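Long-range contacts in DNA mismatch repair protein MUTS (Thermus aquaticus, PDB 1EWQ), which recognises mismatched DNA and, with a weak ATPase activity, takes part in the repair of mismatches: residues V452-Y457 with L470-R475; E424-E429 with L438-N443. One frame throughout, in Å; residues are numbered along the deposited sequence.

Interaction 1: residues V452-Y457 with L470-R475; sequences VTRPYY and LKDRQR. With nucleotides of chain A.
Asp472 and Arg454 meet in a salt bridge: NE of Arg454 donates its N-H to Asp472 OD1 at 2.9 Å, on the anti lone pair of that oxygen. The bond is nearly straight, yet the guanidinium and carboxylate planes stand 82° apart. Bent at chi3 (-70°), the arginine chain also brings NH2 to the backbone O of Lys471, 3.0 Å away, and these two bonds at the edge of the guanidinium fix its rotation. One guanidinium face lies against Tyr457 CE2. The phenol of Tyr457 runs across to the other segment, where CE1 packs on Gln474 CB at 3.8 Å. On the backbone, Val452 and Gln474 form an antiparallel hydrogen-bonded pair; Gln474 N reaches Val452 O at 3.0 Å. Thr453 and Arg473 follow as a non-hydrogen-bonded pair.

The DNA backbone is held through its phosphates: Lys471 N binds OP1 of DC20 of chain A at 2.8 Å, Arg473 NH2 holds OP2 of the same phosphate, and the Arg475 guanidinium meets both non-bridging oxygens of the DT19 phosphate of chain A. Arg473 and Arg475 thus gather along the phosphates, with a weak bond from Lys471 NZ to DG21 of chain A OP1. Glu451 forms a salt bridge with Arg475, and Lys471 packs on Phe446 of the second subunit. Within the four-stranded antiparallel sheet, the contact joins the two central strands, 449-453 and 473-477, flanked by 439-443 and 465-469.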
# COMPACT_ATOMS: atom_id res chain seq x y z
N VAL C 452 -16.85 17.93 52.82
CA VAL C 452 -16.08 18.52 53.92
C VAL C 452 -14.75 17.78 54.01
O VAL C 452 -14.70 16.56 53.83
CB VAL C 452 -16.83 18.37 55.27
CG1 VAL C 452 -15.94 18.84 56.41
CG2 VAL C 452 -18.12 19.18 55.26
N THR C 453 -13.68 18.51 54.30
CA THR C 453 -12.35 17.92 54.44
C THR C 453 -12.12 17.40 55.86
O THR C 453 -12.78 17.82 56.81
CB THR C 453 -11.26 18.96 54.15
OG1 THR C 453 -11.36 20.04 55.09
CG2 THR C 453 -11.40 19.49 52.73
N ARG C 454 -11.16 16.48 55.98
CA ARG C 454 -10.80 15.85 57.24
C ARG C 454 -10.73 16.76 58.46
O ARG C 454 -11.29 16.44 59.50
CB ARG C 454 -9.46 15.10 57.09
CG ARG C 454 -9.05 14.30 58.33
CD ARG C 454 -7.78 13.50 58.07
NE ARG C 454 -8.01 12.39 57.14
CZ ARG C 454 -8.75 11.32 57.42
NH1 ARG C 454 -9.33 11.19 58.60
NH2 ARG C 454 -8.89 10.37 56.51
N PRO C 455 -10.07 17.93 58.35
CA PRO C 455 -9.97 18.85 59.49
C PRO C 455 -11.31 19.30 60.07
O PRO C 455 -11.35 19.86 61.18
CB PRO C 455 -9.15 20.02 58.92
CG PRO C 455 -8.28 19.35 57.91
CD PRO C 455 -9.26 18.42 57.22
N TYR C 456 -12.40 19.09 59.35
CA TYR C 456 -13.69 19.50 59.88
C TYR C 456 -14.66 18.35 60.11
O TYR C 456 -15.84 18.58 60.36
CB TYR C 456 -14.36 20.54 58.97
CG TYR C 456 -13.55 21.81 58.80
CD1 TYR C 456 -12.57 21.90 57.81
CD2 TYR C 456 -13.76 22.90 59.64
CE1 TYR C 456 -11.81 23.06 57.67
CE2 TYR C 456 -13.00 24.07 59.50
CZ TYR C 456 -12.03 24.14 58.52
OH TYR C 456 -11.26 25.28 58.41
N TYR C 457 -14.18 17.10 60.05
CA TYR C 457 -15.05 15.95 60.26
C TYR C 457 -15.87 15.99 61.57
O TYR C 457 -17.04 15.62 61.56
CB TYR C 457 -14.25 14.64 60.23
CG TYR C 457 -13.81 14.18 58.85
CD1 TYR C 457 -14.08 14.95 57.71
CD2 TYR C 457 -13.11 12.99 58.69
CE1 TYR C 457 -13.66 14.54 56.44
CE2 TYR C 457 -12.68 12.57 57.43
CZ TYR C 457 -12.95 13.34 56.31
OH TYR C 457 -12.51 12.94 55.07
N LEU C 470 -13.65 9.38 51.07
CA LEU C 470 -12.46 9.48 50.24
C LEU C 470 -11.24 9.50 51.13
O LEU C 470 -11.34 9.42 52.36
CB LEU C 470 -12.52 10.75 49.37
CG LEU C 470 -13.68 10.75 48.37
CD1 LEU C 470 -14.77 11.69 48.85
CD2 LEU C 470 -13.18 11.19 47.00
N LYS C 471 -10.07 9.59 50.51
CA LYS C 471 -8.82 9.59 51.24
C LYS C 471 -8.83 10.60 52.39
O LYS C 471 -8.54 10.23 53.53
CB LYS C 471 -7.65 9.89 50.29
CG LYS C 471 -6.29 9.41 50.78
CD LYS C 471 -6.35 7.95 51.23
CE LYS C 471 -4.94 7.38 51.43
NZ LYS C 471 -4.10 8.29 52.27
N ASP C 472 -9.16 11.85 52.10
CA ASP C 472 -9.17 12.88 53.14
C ASP C 472 -10.35 13.84 53.02
O ASP C 472 -10.27 15.00 53.43
CB ASP C 472 -7.86 13.65 53.11
CG ASP C 472 -6.67 12.78 53.48
OD1 ASP C 472 -6.58 12.37 54.67
OD2 ASP C 472 -5.84 12.50 52.60
N ARG C 473 -11.43 13.34 52.44
CA ARG C 473 -12.65 14.11 52.28
C ARG C 473 -13.79 13.15 52.46
O ARG C 473 -13.65 11.94 52.26
CB ARG C 473 -12.71 14.75 50.89
CG ARG C 473 -11.75 15.92 50.70
CD ARG C 473 -11.73 16.36 49.26
NE ARG C 473 -11.24 15.29 48.39
CZ ARG C 473 -11.38 15.28 47.07
NH1 ARG C 473 -12.00 16.28 46.45
NH2 ARG C 473 -10.89 14.27 46.36
N GLN C 474 -14.94 13.69 52.84
CA GLN C 474 -16.13 12.89 53.04
C GLN C 474 -17.30 13.67 52.46
O GLN C 474 -17.38 14.89 52.60
CB GLN C 474 -16.36 12.64 54.53
CG GLN C 474 -17.66 11.91 54.87
CD GLN C 474 -17.71 10.48 54.35
OE1 GLN C 474 -16.76 9.71 54.51
NE2 GLN C 474 -18.83 10.11 53.73
N ARG C 475 -18.19 12.94 51.79
CA ARG C 475 -19.35 13.56 51.19
C ARG C 475 -20.64 13.06 51.83
O ARG C 475 -20.77 11.88 52.18
CB ARG C 475 -19.33 13.32 49.67
CG ARG C 475 -18.12 13.98 49.03
CD ARG C 475 -17.83 13.47 47.63
NE ARG C 475 -16.69 14.19 47.06
CZ ARG C 475 -16.04 13.82 45.96
NH1 ARG C 475 -16.42 12.75 45.28
NH2 ARG C 475 -15.00 14.54 45.54
P DC A 20 -9.27 10.48 46.83
OP1 DC A 20 -9.72 9.41 47.77
OP2 DC A 20 -9.57 11.90 47.13
O5' DC A 20 -7.71 10.32 46.62
C5' DC A 20 -7.18 9.09 46.13
C4' DC A 20 -5.70 9.23 45.86
O4' DC A 20 -5.46 9.90 44.60
C3' DC A 20 -4.96 10.04 46.93
O3' DC A 20 -3.78 9.35 47.30
C2' DC A 20 -4.60 11.34 46.22
C1' DC A 20 -4.47 10.90 44.77
N1 DC A 20 -4.71 11.96 43.78
C2 DC A 20 -3.95 11.95 42.60
O2 DC A 20 -3.11 11.06 42.42
N3 DC A 20 -4.16 12.92 41.67
C4 DC A 20 -5.08 13.87 41.90
N4 DC A 20 -5.26 14.81 40.96
C5 DC A 20 -5.87 13.89 43.09
C6 DC A 20 -5.64 12.93 44.00
P DT A 19 -14.13 12.24 42.71
OP1 DT A 19 -15.18 11.49 43.45
OP2 DT A 19 -14.16 13.73 42.66
O5' DT A 19 -12.74 11.81 43.33
C5' DT A 19 -11.67 11.46 42.48
C4' DT A 19 -10.76 10.49 43.18
O4' DT A 19 -9.70 10.18 42.25
C3' DT A 19 -10.09 11.09 44.40
O3' DT A 19 -9.87 10.08 45.39
C2' DT A 19 -8.81 11.68 43.85
C1' DT A 19 -8.51 10.86 42.60
N1 DT A 19 -8.13 11.68 41.43
C2 DT A 19 -7.11 11.22 40.64
O2 DT A 19 -6.50 10.19 40.88
N3 DT A 19 -6.83 12.02 39.56
C4 DT A 19 -7.46 13.20 39.21
O4 DT A 19 -7.10 13.81 38.20
C5 DT A 19 -8.53 13.62 40.09
C7 DT A 19 -9.28 14.88 39.80
C6 DT A 19 -8.80 12.85 41.15
P DG A 21 -2.95 9.85 48.58
OP1 DG A 21 -2.83 8.66 49.46
OP2 DG A 21 -3.54 11.10 49.11
O5' DG A 21 -1.52 10.19 47.95
C5' DG A 21 -0.87 9.24 47.11
C4' DG A 21 0.36 9.85 46.47
O4' DG A 21 -0.04 10.81 45.47
C3' DG A 21 1.29 10.58 47.44
O3' DG A 21 2.65 10.28 47.10
C2' DG A 21 0.94 12.05 47.21
C1' DG A 21 0.55 12.08 45.74
N9 DG A 21 -0.42 13.10 45.35
C8 DG A 21 -1.56 13.46 46.03
N7 DG A 21 -2.26 14.38 45.40
C5 DG A 21 -1.52 14.63 44.25
C6 DG A 21 -1.78 15.54 43.16
O6 DG A 21 -2.73 16.31 43.01
N1 DG A 21 -0.77 15.48 42.21
C2 DG A 21 0.33 14.67 42.27
N2 DG A 21 1.19 14.76 41.25
N3 DG A 21 0.58 13.83 43.26
C4 DG A 21 -0.38 13.86 44.21

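Interaction 2: residues E424-E429 with L438-N443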
# COMPACT_ATOMS: atom_id res chain seq x y z
N GLU C 424 -26.56 27.89 45.88
CA GLU C 424 -27.03 28.60 47.07
C GLU C 424 -26.88 27.71 48.30
O GLU C 424 -26.58 28.19 49.38
CB GLU C 424 -28.50 29.00 46.90
CG GLU C 424 -28.72 30.19 45.98
CD GLU C 424 -30.09 30.17 45.32
OE1 GLU C 424 -31.06 29.70 45.96
OE2 GLU C 424 -30.19 30.64 44.17
N LEU C 425 -27.11 26.42 48.12
CA LEU C 425 -27.00 25.48 49.22
C LEU C 425 -25.57 25.49 49.78
O LEU C 425 -25.38 25.51 50.99
CB LEU C 425 -27.36 24.07 48.76
CG LEU C 425 -27.51 23.02 49.86
CD1 LEU C 425 -28.75 23.36 50.67
CD2 LEU C 425 -27.62 21.62 49.26
N GLU C 426 -24.58 25.49 48.90
CA GLU C 426 -23.19 25.49 49.34
C GLU C 426 -22.92 26.68 50.25
O GLU C 426 -22.19 26.56 51.24
CB GLU C 426 -22.23 25.57 48.14
CG GLU C 426 -20.77 25.40 48.55
CD GLU C 426 -19.80 25.53 47.40
OE1 GLU C 426 -19.52 26.67 46.98
OE2 GLU C 426 -19.32 24.48 46.91
N GLU C 427 -23.52 27.82 49.92
CA GLU C 427 -23.34 29.03 50.69
C GLU C 427 -24.11 29.01 52.01
O GLU C 427 -23.63 29.49 53.03
CB GLU C 427 -23.74 30.25 49.86
CG GLU C 427 -23.23 31.54 50.44
CD GLU C 427 -21.75 31.46 50.80
OE1 GLU C 427 -20.90 31.33 49.88
OE2 GLU C 427 -21.43 31.51 52.02
N ARG C 428 -25.31 28.44 51.99
CA ARG C 428 -26.12 28.34 53.19
C ARG C 428 -25.40 27.46 54.22
O ARG C 428 -25.23 27.85 55.38
CB ARG C 428 -27.48 27.71 52.89
CG ARG C 428 -28.42 27.70 54.09
CD ARG C 428 -29.65 26.85 53.86
NE ARG C 428 -29.35 25.42 53.96
CZ ARG C 428 -30.22 24.45 53.71
NH1 ARG C 428 -31.47 24.75 53.34
NH2 ARG C 428 -29.86 23.17 53.83
N GLU C 429 -24.95 26.29 53.78
CA GLU C 429 -24.27 25.36 54.67
C GLU C 429 -22.91 25.82 55.20
O GLU C 429 -22.54 25.46 56.31
CB GLU C 429 -24.15 23.99 54.00
CG GLU C 429 -25.49 23.26 53.91
CD GLU C 429 -26.17 23.15 55.26
OE1 GLU C 429 -25.63 22.47 56.16
OE2 GLU C 429 -27.26 23.74 55.43
N LEU C 438 -16.33 24.11 52.86
CA LEU C 438 -17.39 23.16 52.52
C LEU C 438 -17.78 23.39 51.06
O LEU C 438 -17.75 24.51 50.57
CB LEU C 438 -18.62 23.37 53.42
CG LEU C 438 -19.86 22.50 53.16
CD1 LEU C 438 -20.72 22.48 54.41
CD2 LEU C 438 -20.65 23.03 51.96
N LYS C 439 -18.14 22.32 50.37
CA LYS C 439 -18.51 22.44 48.98
C LYS C 439 -19.66 21.56 48.54
O LYS C 439 -19.90 20.50 49.12
CB LYS C 439 -17.30 22.16 48.08
CG LYS C 439 -16.37 23.37 47.92
CD LYS C 439 -15.23 23.11 46.95
CE LYS C 439 -14.25 22.08 47.48
NZ LYS C 439 -13.07 21.91 46.59
N VAL C 440 -20.38 22.02 47.53
CA VAL C 440 -21.46 21.26 46.93
C VAL C 440 -20.87 20.82 45.60
O VAL C 440 -20.56 21.65 44.74
CB VAL C 440 -22.72 22.12 46.67
CG1 VAL C 440 -23.64 21.38 45.70
CG2 VAL C 440 -23.44 22.39 47.98
N GLY C 441 -20.69 19.52 45.42
CA GLY C 441 -20.13 19.03 44.18
C GLY C 441 -21.05 18.03 43.52
O GLY C 441 -22.17 17.80 43.99
N TYR C 442 -20.56 17.43 42.44
CA TYR C 442 -21.36 16.46 41.71
C TYR C 442 -20.53 15.49 40.85
O TYR C 442 -19.50 15.86 40.30
CB TYR C 442 -22.36 17.20 40.81
CG TYR C 442 -23.10 16.29 39.85
CD1 TYR C 442 -24.35 15.77 40.17
CD2 TYR C 442 -22.49 15.85 38.67
CE1 TYR C 442 -24.98 14.84 39.36
CE2 TYR C 442 -23.10 14.92 37.84
CZ TYR C 442 -24.35 14.42 38.20
OH TYR C 442 -24.95 13.47 37.41
N ASN C 443 -21.00 14.25 40.76
CA ASN C 443 -20.41 13.22 39.90
C ASN C 443 -21.51 12.22 39.58
O ASN C 443 -22.42 12.00 40.39
CB ASN C 443 -19.18 12.52 40.53
CG ASN C 443 -19.52 11.61 41.71
OD1 ASN C 443 -20.46 10.82 41.66
ND2 ASN C 443 -18.73 11.72 42.77
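Glu426 of the helix reaches over to Val440 of the strand in a helix-on-sheet packing, in which helix 406-433 meets the outer strand of a four-stranded antiparallel sheet. The two short segments run roughly antiparallel, at 148°, with their axes 7.3 Å apart. The glutamate is stretched almost straight, CG anti to the backbone N (chi1 -173°), and this shape carries its carboxylate out to the edge of the strand. There OE2 takes the N-H of Val440 on its anti lone pair at 2.7 Å. The backbone bonds of Lys439 and Gly441 face the neighbouring strand 449-453, whereas this amide of Val440 is met by the helix.

The other oxygen of Glu426, OE1, makes a salt bridge with Arg430, which in turn binds the carbonyl O of Leu438, one arginine thus linking glutamate and strand. Replacing Glu426 by an alanine would probably leave the Val440 amide without its acceptor and Arg430 without this carboxylate.

Beside the polar bond the packing is apolar. Val440 lays CG2 alongside the helix, 3.4 Å from Glu426 CB, and the same methyl also meets Leu425 CB. Leu438 comes from the other end of the contact and spreads its two methyls over one helical turn: CD2 lies by the backbone O of Glu426, while CD1 touches Glu429 CB at 3.8 Å. Past that CB the Glu429 chain bends away, and its OE1 bonds to Tyr464 OH. Its other oxygen, OE2, is gripped side-on by Arg428, whose NE and NH2 both point at that one atom.

Overall arrangement
Followed from the N terminus, the chain runs along helix 406-433, turns through the short segment after it and enters strand 439-443, so interaction 2 closes a loop of eight residues. It then doubles back along 449-453 and wanders through 465-469 before interaction 1 closes a loop of twelve between 452-457 and 470-475. The two contacts stand in series, neither enclosing nor crossing the other. They meet where Val452 CG2 packs near Leu438 CD1 and where Arg475 lies beside Asn443. Interaction 2 fastens the helix to an outer strand, interaction 1 ties the central pair, so that the helix, through the outer strand, is linked to a central strand, 473-477, that meets the DNA.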